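Local coordinates for protein tRNA (uracil(54)-C(5))-methyltransferase (Pyrococcus abyssi, PDB 2JJQ) that methylates carbon 5 of uridine 54 in tRNA, using S-adenosyl-L-methionine as the methyl donor and leaving S-adenosyl-L-homocysteine, at residues A[114-120]-A[406-410]; A[363-367]-A[393-397]; A[381-387]-A[419-425]. All blocks are in the same frame, centred on the assembly; numbering follows the deposited sequence.

Overall arrangement
All three contacts lie in or against the catalytic domain's main sheet. Contact 3 is buried within it, an antiparallel strand pair held by six backbone hydrogen bonds and carrying the predicted nucleophile and proton acceptor. Contact 1 is only partly buried: there strand 117-119 is added in parallel to strand 403-409 at one border of the sheet, and strand 403-409 in turn bonds to strand 419-424 of contact 3. Contact 2, also buried, contains no strand; helix 389-398 grips the loop after strand 356-359 through charged side chains. Its centre is about 11 Å from that of contact 3, and D395 and Y384 link the two.

Contact 1 of 3, residues A[114-120]-A[406-410]; sequences FEVEVVP and IVALD
The F114 ring meets I406 with its edge: the methyl CG2 lies in the ring plane, 3.6 Å from CE2. With chi1 at 54°, the phenyl is folded in between its own backbone N and carbonyl carbon; although F114 does not set out toward I406 from its CA, this fold of the side chain brings the ring edge to that methyl. V116 adds a second apolar touch, its CG2 standing 4.1 Å from the same I406 CG2, with the two side chains at about a right angle. Further along, three straight backbone hydrogen bonds, each 2.8 Å, join the two segments: A408 N to E117 O, V119 N to A408 O, and D410 N to V119 O. Before them a water bridges the gap, donating to I406 O at 2.6 Å and accepting from E117 N. The strand axes diverge by 37°, in parallel sense. Side chains alternate across the pair. V118 CG2 packs 4.1 Å from A408 CB on one face; on the other, V119 CG2 comes 3.7 Å from V407 CG1, the branches crossing obliquely, while L409 packs beside V119. The face of V118 and A408 is covered by helix 97-112, which touches them through R105 and L108; from the same helix K104 forms a salt bridge with D410 and Y97 a hydrogen bond, tying down the end of the pair. Helix 275-288 covers V119, V407 and L409, and strand 419-424 flanks strand 403-409, so strand 117-119 extends the methyltransferase sheet at its border.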
loop_
_atom_site.group_PDB
_atom_site.type_symbol
_atom_site.label_atom_id
_atom_site.label_comp_id
_atom_site.label_asym_id
_atom_site.label_seq_id
_atom_site.Cartn_x
_atom_site.Cartn_y
_atom_site.Cartn_z
ATOM N N PHE A 114 -12.343 18.758 10.892
ATOM C CA PHE A 114 -11.372 19.513 11.737
ATOM C C PHE A 114 -9.968 19.251 11.253
ATOM O O PHE A 114 -9.751 18.297 10.509
ATOM C CB PHE A 114 -11.496 19.116 13.197
ATOM C CG PHE A 114 -11.386 17.656 13.426
ATOM C CD1 PHE A 114 -12.511 16.854 13.439
ATOM C CD2 PHE A 114 -10.152 17.074 13.660
ATOM C CE1 PHE A 114 -12.409 15.500 13.640
ATOM C CE2 PHE A 114 -10.060 15.685 13.873
ATOM C CZ PHE A 114 -11.186 14.923 13.868
ATOM N N GLU A 115 -9.039 20.101 11.655
ATOM C CA GLU A 115 -7.638 20.012 11.242
ATOM C C GLU A 115 -6.985 18.704 11.760
ATOM O O GLU A 115 -7.059 18.370 12.968
ATOM C CB GLU A 115 -6.896 21.218 11.817
ATOM C CG GLU A 115 -5.576 21.520 11.144
ATOM C CD GLU A 115 -5.782 22.210 9.803
ATOM O OE1 GLU A 115 -6.522 23.232 9.773
ATOM O OE2 GLU A 115 -5.204 21.737 8.781
ATOM N N VAL A 116 -6.314 18.017 10.848
ATOM C CA VAL A 116 -5.540 16.810 11.164
ATOM C C VAL A 116 -4.111 16.990 10.665
ATOM O O VAL A 116 -3.898 17.393 9.543
ATOM C CB VAL A 116 -6.193 15.570 10.532
ATOM C CG1 VAL A 116 -5.311 14.352 10.846
ATOM C CG2 VAL A 116 -7.652 15.395 11.128
ATOM N N GLU A 117 -3.131 16.784 11.537
ATOM C CA GLU A 117 -1.743 16.880 11.116
ATOM C C GLU A 117 -1.448 15.733 10.139
ATOM O O GLU A 117 -1.954 14.589 10.306
ATOM C CB GLU A 117 -0.817 16.800 12.333
ATOM C CG GLU A 117 0.661 16.597 11.972
ATOM C CD GLU A 117 1.559 16.307 13.191
ATOM O OE1 GLU A 117 1.052 16.208 14.340
ATOM O OE2 GLU A 117 2.805 16.181 12.979
ATOM N N VAL A 118 -0.655 16.013 9.115
ATOM C CA VAL A 118 -0.187 14.988 8.175
ATOM C C VAL A 118 1.345 14.831 8.294
ATOM O O VAL A 118 2.111 15.772 7.956
ATOM C CB VAL A 118 -0.576 15.296 6.715
ATOM C CG1 VAL A 118 -0.158 14.134 5.813
ATOM C CG2 VAL A 118 -2.107 15.501 6.578
ATOM N N VAL A 119 1.793 13.672 8.740
ATOM C CA VAL A 119 3.244 13.447 8.896
ATOM C C VAL A 119 3.860 13.078 7.554
ATOM O O VAL A 119 3.379 12.124 6.915
ATOM C CB VAL A 119 3.490 12.317 9.925
ATOM C CG1 VAL A 119 5.005 12.006 10.133
ATOM C CG2 VAL A 119 2.733 12.625 11.243
ATOM N N PRO A 120 4.887 13.839 7.117
ATOM C CA PRO A 120 5.560 13.576 5.835
ATOM C C PRO A 120 6.216 12.232 5.855
ATOM O O PRO A 120 6.660 11.754 6.918
ATOM C CB PRO A 120 6.643 14.689 5.739
ATOM C CG PRO A 120 6.311 15.691 6.801
ATOM C CD PRO A 120 5.524 14.949 7.857
ATOM N N ILE A 406 -5.740 12.193 16.951
ATOM C CA ILE A 406 -5.734 11.686 15.564
ATOM C C ILE A 406 -4.615 12.341 14.775
ATOM O O ILE A 406 -4.346 13.564 14.927
ATOM C CB ILE A 406 -7.108 11.932 14.864
ATOM C CG1 ILE A 406 -7.170 11.267 13.493
ATOM C CG2 ILE A 406 -7.377 13.417 14.695
ATOM C CD1 ILE A 406 -8.636 11.238 12.960
ATOM N N VAL A 407 -3.947 11.547 13.937
ATOM C CA VAL A 407 -2.923 12.060 13.052
ATOM C C VAL A 407 -3.023 11.254 11.767
ATOM O O VAL A 407 -3.500 10.142 11.793
ATOM C CB VAL A 407 -1.537 11.846 13.684
ATOM C CG1 VAL A 407 -0.528 12.703 13.012
ATOM C CG2 VAL A 407 -1.604 12.251 15.123
ATOM N N ALA A 408 -2.627 11.843 10.644
ATOM C CA ALA A 408 -2.527 11.147 9.367
ATOM C C ALA A 408 -1.059 10.998 9.050
ATOM O O ALA A 408 -0.252 11.868 9.388
ATOM C CB ALA A 408 -3.169 11.958 8.235
ATOM N N LEU A 409 -0.706 9.878 8.463
ATOM C CA LEU A 409 0.710 9.633 8.067
ATOM C C LEU A 409 0.666 9.508 6.559
ATOM O O LEU A 409 -0.211 8.815 6.009
ATOM C CB LEU A 409 1.286 8.372 8.688
ATOM C CG LEU A 409 1.489 8.502 10.199
ATOM C CD1 LEU A 409 0.170 8.081 10.780
ATOM C CD2 LEU A 409 2.593 7.524 10.635
ATOM N N ASP A 410 1.548 10.239 5.882
ATOM C CA ASP A 410 1.614 10.098 4.438
ATOM C C ASP A 410 2.301 8.763 4.074
ATOM O O ASP A 410 3.510 8.698 3.790
ATOM C CB ASP A 410 2.298 11.288 3.754
ATOM C CG ASP A 410 2.186 11.186 2.249
ATOM O OD1 ASP A 410 1.245 10.497 1.805
ATOM O OD2 ASP A 410 3.053 11.679 1.495
HETATM O O HOH W 1 -3.622 15.925 14.193
#

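Contact 2 of 3, residues A[363-367]-A[393-397]; sequences RAGLH and ARDVK
R394 and D395, neighbours on helix 389-398, reach the loop 363-367 by one direct hydrogen bond each. R394 NH2 donates to A364 O at 2.8 Å, almost straight (169°), with the oxygen at the edge of the guanidinium and in its plane. L366 N donates to D395 OD2 at 2.9 Å, approaching from above the carboxylate plane; L366 CG also lies 3.5 Å from that oxygen. Between these two anchors runs G365, whose CA comes 3.5 Å from D395 OD2. The next shell sets the groups. R394, bent at chi3 (64°), turns its NE and NH2 side-on to D395 OD1, NH2 lying 2.8 Å from it in a salt bridge within the helix. One water joins A364 O to R394 NH1, another donates both to L366 O and to D395 OD1. D395 OD2 has a second partner, Y384 OH of strand 381-386; farther out, L366 leans on Y298, a residue of the S-adenosyl-L-methionine site. Each oxygen of the buried carboxylate thus has more than one polar partner, an environment that probably favours its ionised form; R394 probably offsets its charge and, through OD1, helps to fix its rotation, with OD2 left facing L366 N.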
loop_
_atom_site.group_PDB
_atom_site.type_symbol
_atom_site.label_atom_id
_atom_site.label_comp_id
_atom_site.label_asym_id
_atom_site.label_seq_id
_atom_site.Cartn_x
_atom_site.Cartn_y
_atom_site.Cartn_z
ATOM N N ARG A 363 -11.555 -2.380 3.250
ATOM C CA ARG A 363 -12.334 -1.290 2.657
ATOM C C ARG A 363 -13.801 -1.175 3.159
ATOM O O ARG A 363 -14.343 -0.088 3.234
ATOM C CB ARG A 363 -12.304 -1.424 1.118
ATOM C CG ARG A 363 -11.012 -0.860 0.495
ATOM C CD ARG A 363 -10.981 -1.075 -1.028
ATOM N NE ARG A 363 -10.203 -0.052 -1.724
ATOM C CZ ARG A 363 -8.999 -0.258 -2.276
ATOM N NH1 ARG A 363 -8.412 -1.451 -2.201
ATOM N NH2 ARG A 363 -8.376 0.732 -2.909
ATOM N N ALA A 364 -14.422 -2.298 3.463
ATOM C CA ALA A 364 -15.811 -2.331 3.946
ATOM C C ALA A 364 -15.979 -1.660 5.314
ATOM O O ALA A 364 -17.119 -1.356 5.733
ATOM C CB ALA A 364 -16.309 -3.774 4.025
ATOM N N GLY A 365 -14.869 -1.466 6.024
ATOM C CA GLY A 365 -14.935 -0.895 7.358
ATOM C C GLY A 365 -15.274 -1.957 8.383
ATOM O O GLY A 365 -15.251 -3.141 8.085
ATOM N N LEU A 366 -15.615 -1.543 9.594
ATOM C CA LEU A 366 -15.887 -2.475 10.676
ATOM C C LEU A 366 -17.244 -3.165 10.487
ATOM O O LEU A 366 -18.240 -2.490 10.270
ATOM C CB LEU A 366 -15.963 -1.707 12.000
ATOM C CG LEU A 366 -14.694 -0.916 12.397
ATOM C CD1 LEU A 366 -14.999 -0.248 13.711
ATOM C CD2 LEU A 366 -13.529 -1.891 12.557
ATOM N N HIS A 367 -17.300 -4.486 10.574
ATOM C CA HIS A 367 -18.611 -5.158 10.553
ATOM C C HIS A 367 -19.525 -4.570 11.637
ATOM O O HIS A 367 -19.097 -4.383 12.777
ATOM C CB HIS A 367 -18.470 -6.633 10.853
ATOM C CG HIS A 367 -19.688 -7.426 10.489
ATOM N ND1 HIS A 367 -20.859 -7.364 11.209
ATOM C CD2 HIS A 367 -19.920 -8.284 9.467
ATOM C CE1 HIS A 367 -21.757 -8.164 10.660
ATOM N NE2 HIS A 367 -21.222 -8.715 9.586
ATOM N N ALA A 393 -14.847 7.865 9.122
ATOM C CA ALA A 393 -15.785 8.880 9.637
ATOM C C ALA A 393 -17.148 8.266 9.919
ATOM O O ALA A 393 -17.788 8.601 10.924
ATOM C CB ALA A 393 -15.916 10.056 8.640
ATOM N N ARG A 394 -17.585 7.403 8.999
ATOM C CA ARG A 394 -18.835 6.643 9.107
ATOM C C ARG A 394 -18.849 5.772 10.342
ATOM O O ARG A 394 -19.799 5.809 11.139
ATOM C CB ARG A 394 -19.011 5.762 7.880
ATOM C CG ARG A 394 -20.391 4.983 7.868
ATOM C CD ARG A 394 -20.342 3.751 6.988
ATOM N NE ARG A 394 -19.394 2.727 7.468
ATOM C CZ ARG A 394 -19.040 1.643 6.762
ATOM N NH1 ARG A 394 -19.547 1.454 5.532
ATOM N NH2 ARG A 394 -18.171 0.754 7.270
ATOM N N ASP A 395 -17.797 4.959 10.505
ATOM C CA ASP A 395 -17.747 4.010 11.607
ATOM C C ASP A 395 -17.641 4.747 12.947
ATOM O O ASP A 395 -18.204 4.298 13.926
ATOM C CB ASP A 395 -16.532 3.058 11.453
ATOM C CG ASP A 395 -16.701 2.021 10.358
ATOM O OD1 ASP A 395 -17.830 1.849 9.827
ATOM O OD2 ASP A 395 -15.668 1.370 9.980
ATOM N N VAL A 396 -16.916 5.860 13.008
ATOM C CA VAL A 396 -16.714 6.505 14.306
ATOM C C VAL A 396 -18.067 7.039 14.858
ATOM O O VAL A 396 -18.305 6.984 16.067
ATOM C CB VAL A 396 -15.569 7.560 14.299
ATOM C CG1 VAL A 396 -15.515 8.329 15.648
ATOM C CG2 VAL A 396 -14.244 6.870 14.116
ATOM N N LYS A 397 -18.944 7.497 13.971
ATOM C CA LYS A 397 -20.303 7.931 14.370
ATOM C C LYS A 397 -21.099 6.812 15.014
ATOM O O LYS A 397 -21.876 7.060 15.946
ATOM C CB LYS A 397 -21.099 8.460 13.160
ATOM C CG LYS A 397 -20.658 9.809 12.674
ATOM C CD LYS A 397 -21.443 10.242 11.415
ATOM C CE LYS A 397 -20.555 10.177 10.195
ATOM N NZ LYS A 397 -21.012 11.143 9.148
HETATM O O HOH W 2 -19.324 -0.921 4.186
HETATM O O HOH W 3 -19.887 -0.153 9.941
#

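Contact 3 of 3, residues A[381-387]-A[419-425]; sequences VIVYVSC and ELVAKLV
E419 and C387 lie across from each other at the end of the strand pair, where the glutamate, extended at chi1 but bent at chi2 (90°), turns its carboxylate toward V385 and C387. Its OE1 comes 3.2 Å from C387 CB, and OE2 sits 3.1 Å from V385 CG1, a tight approach. V385 and V421 lie side by side and point the same way, with CG2 of V385 4.2 Å from CG1 of V421; V383 crosses that same methyl at a slant, CG1 to CG1 4.0 Å. K423 runs out extended, its CG 3.8 Å from V381 CG1, toward a salt bridge with E290. V383 and V421 on this face pack on helix 275-288. The opposite face carries I382, Y384, S386, L420, A422 and L424: I382 CG2 rests 4.0 Å from L424 CD1, and F392 of helix 389-398 meets the Y384 ring edge-to-face while also touching S386, L420 and A422. Six backbone hydrogen bonds pair I382 with L424, Y384 with A422 and S386 with L420, the shortest being L420 N to S386 O at 2.6 Å. The antiparallel strand 419-424, set between 403-409 and 381-386, is the reversed strand of the class I methyltransferase fold, and its start places E419, the predicted proton acceptor, beside C387, the predicted nucleophile.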
loop_
_atom_site.group_PDB
_atom_site.type_symbol
_atom_site.label_atom_id
_atom_site.label_comp_id
_atom_site.label_asym_id
_atom_site.label_seq_id
_atom_site.Cartn_x
_atom_site.Cartn_y
_atom_site.Cartn_z
ATOM N N VAL A 381 -9.789 1.953 25.310
ATOM C CA VAL A 381 -9.224 2.648 24.169
ATOM C C VAL A 381 -9.462 1.827 22.895
ATOM O O VAL A 381 -9.278 0.608 22.876
ATOM C CB VAL A 381 -7.711 2.934 24.324
ATOM C CG1 VAL A 381 -7.159 3.576 22.998
ATOM C CG2 VAL A 381 -7.459 3.888 25.497
ATOM N N ILE A 382 -9.909 2.499 21.848
ATOM C CA ILE A 382 -9.855 1.905 20.519
ATOM C C ILE A 382 -8.853 2.676 19.678
ATOM O O ILE A 382 -8.899 3.915 19.619
ATOM C CB ILE A 382 -11.253 1.891 19.802
ATOM C CG1 ILE A 382 -12.210 0.991 20.573
ATOM C CG2 ILE A 382 -11.056 1.420 18.373
ATOM C CD1 ILE A 382 -13.716 1.145 20.123
ATOM N N VAL A 383 -7.957 1.967 18.985
ATOM C CA VAL A 383 -7.072 2.649 18.010
ATOM C C VAL A 383 -7.503 2.208 16.612
ATOM O O VAL A 383 -7.459 1.043 16.310
ATOM C CB VAL A 383 -5.523 2.307 18.239
ATOM C CG1 VAL A 383 -4.678 2.961 17.133
ATOM C CG2 VAL A 383 -5.063 2.751 19.622
ATOM N N TYR A 384 -7.942 3.142 15.777
ATOM C CA TYR A 384 -8.518 2.822 14.492
ATOM C C TYR A 384 -7.522 3.336 13.442
ATOM O O TYR A 384 -7.199 4.524 13.426
ATOM C CB TYR A 384 -9.881 3.507 14.369
ATOM C CG TYR A 384 -10.769 3.094 13.177
ATOM C CD1 TYR A 384 -12.165 2.977 13.330
ATOM C CD2 TYR A 384 -10.221 2.794 11.934
ATOM C CE1 TYR A 384 -13.022 2.636 12.244
ATOM C CE2 TYR A 384 -11.071 2.472 10.830
ATOM C CZ TYR A 384 -12.463 2.366 11.017
ATOM O OH TYR A 384 -13.259 2.032 9.930
ATOM N N VAL A 385 -6.989 2.430 12.623
ATOM C CA VAL A 385 -6.078 2.779 11.538
ATOM C C VAL A 385 -6.819 2.581 10.228
ATOM O O VAL A 385 -7.485 1.561 10.047
ATOM C CB VAL A 385 -4.856 1.821 11.598
ATOM C CG1 VAL A 385 -3.903 2.040 10.447
ATOM C CG2 VAL A 385 -4.153 1.989 12.948
ATOM N N SER A 386 -6.727 3.557 9.325
ATOM C CA SER A 386 -7.556 3.534 8.111
ATOM C C SER A 386 -6.897 4.336 7.013
ATOM O O SER A 386 -6.445 5.454 7.270
ATOM C CB SER A 386 -8.921 4.190 8.390
ATOM O OG SER A 386 -9.777 4.196 7.247
ATOM N N CYS A 387 -6.871 3.822 5.792
ATOM C CA CYS A 387 -6.530 4.723 4.655
ATOM C C CYS A 387 -7.818 5.126 3.878
ATOM O O CYS A 387 -7.743 5.643 2.774
ATOM C CB CYS A 387 -5.482 4.091 3.704
ATOM S SG CYS A 387 -6.138 2.724 2.835
ATOM N N GLU A 419 -2.923 7.620 5.345
ATOM C CA GLU A 419 -3.211 6.671 6.425
ATOM C C GLU A 419 -3.544 7.387 7.733
ATOM O O GLU A 419 -2.694 8.044 8.312
ATOM C CB GLU A 419 -2.010 5.789 6.676
ATOM C CG GLU A 419 -2.250 4.718 7.724
ATOM C CD GLU A 419 -2.770 3.426 7.117
ATOM O OE1 GLU A 419 -3.365 3.493 6.024
ATOM O OE2 GLU A 419 -2.521 2.346 7.704
ATOM N N LEU A 420 -4.735 7.213 8.261
ATOM C CA LEU A 420 -5.100 7.931 9.497
ATOM C C LEU A 420 -4.861 6.983 10.655
ATOM O O LEU A 420 -5.025 5.761 10.504
ATOM C CB LEU A 420 -6.589 8.218 9.489
ATOM C CG LEU A 420 -7.118 9.363 8.689
ATOM C CD1 LEU A 420 -8.667 9.122 8.714
ATOM C CD2 LEU A 420 -6.752 10.616 9.498
ATOM N N VAL A 421 -4.547 7.530 11.839
ATOM C CA VAL A 421 -4.424 6.692 13.032
ATOM C C VAL A 421 -5.169 7.498 14.081
ATOM O O VAL A 421 -4.764 8.626 14.422
ATOM C CB VAL A 421 -2.937 6.441 13.471
ATOM C CG1 VAL A 421 -2.891 5.543 14.705
ATOM C CG2 VAL A 421 -2.091 5.859 12.315
ATOM N N ALA A 422 -6.270 6.936 14.585
ATOM C CA ALA A 422 -7.068 7.643 15.570
ATOM C C ALA A 422 -7.175 6.875 16.886
ATOM O O ALA A 422 -7.407 5.658 16.887
ATOM C CB ALA A 422 -8.463 7.901 15.013
ATOM N N LYS A 423 -6.996 7.594 17.993
ATOM C CA LYS A 423 -7.240 7.043 19.303
ATOM C C LYS A 423 -8.644 7.511 19.768
ATOM O O LYS A 423 -8.903 8.726 19.847
ATOM C CB LYS A 423 -6.191 7.573 20.269
ATOM C CG LYS A 423 -6.419 7.072 21.668
ATOM C CD LYS A 423 -5.368 7.634 22.559
ATOM C CE LYS A 423 -5.443 6.965 23.921
ATOM N NZ LYS A 423 -4.201 7.173 24.705
ATOM N N LEU A 424 -9.498 6.556 20.071
ATOM C CA LEU A 424 -10.912 6.787 20.423
ATOM C C LEU A 424 -11.108 6.386 21.874
ATOM O O LEU A 424 -10.618 5.298 22.285
ATOM C CB LEU A 424 -11.825 5.888 19.584
ATOM C CG LEU A 424 -11.563 5.909 18.077
ATOM C CD1 LEU A 424 -12.558 4.964 17.378
ATOM C CD2 LEU A 424 -11.619 7.363 17.596
ATOM N N VAL A 425 -11.794 7.234 22.652
ATOM C CA VAL A 425 -12.067 6.896 24.058
ATOM C C VAL A 425 -13.541 7.169 24.437
ATOM O O VAL A 425 -14.333 7.829 23.705
ATOM C CB VAL A 425 -11.182 7.686 25.026
ATOM C CG1 VAL A 425 -11.464 7.266 26.430
ATOM C CG2 VAL A 425 -9.678 7.485 24.724
ATOM O OXT VAL A 425 -13.959 6.699 25.517
#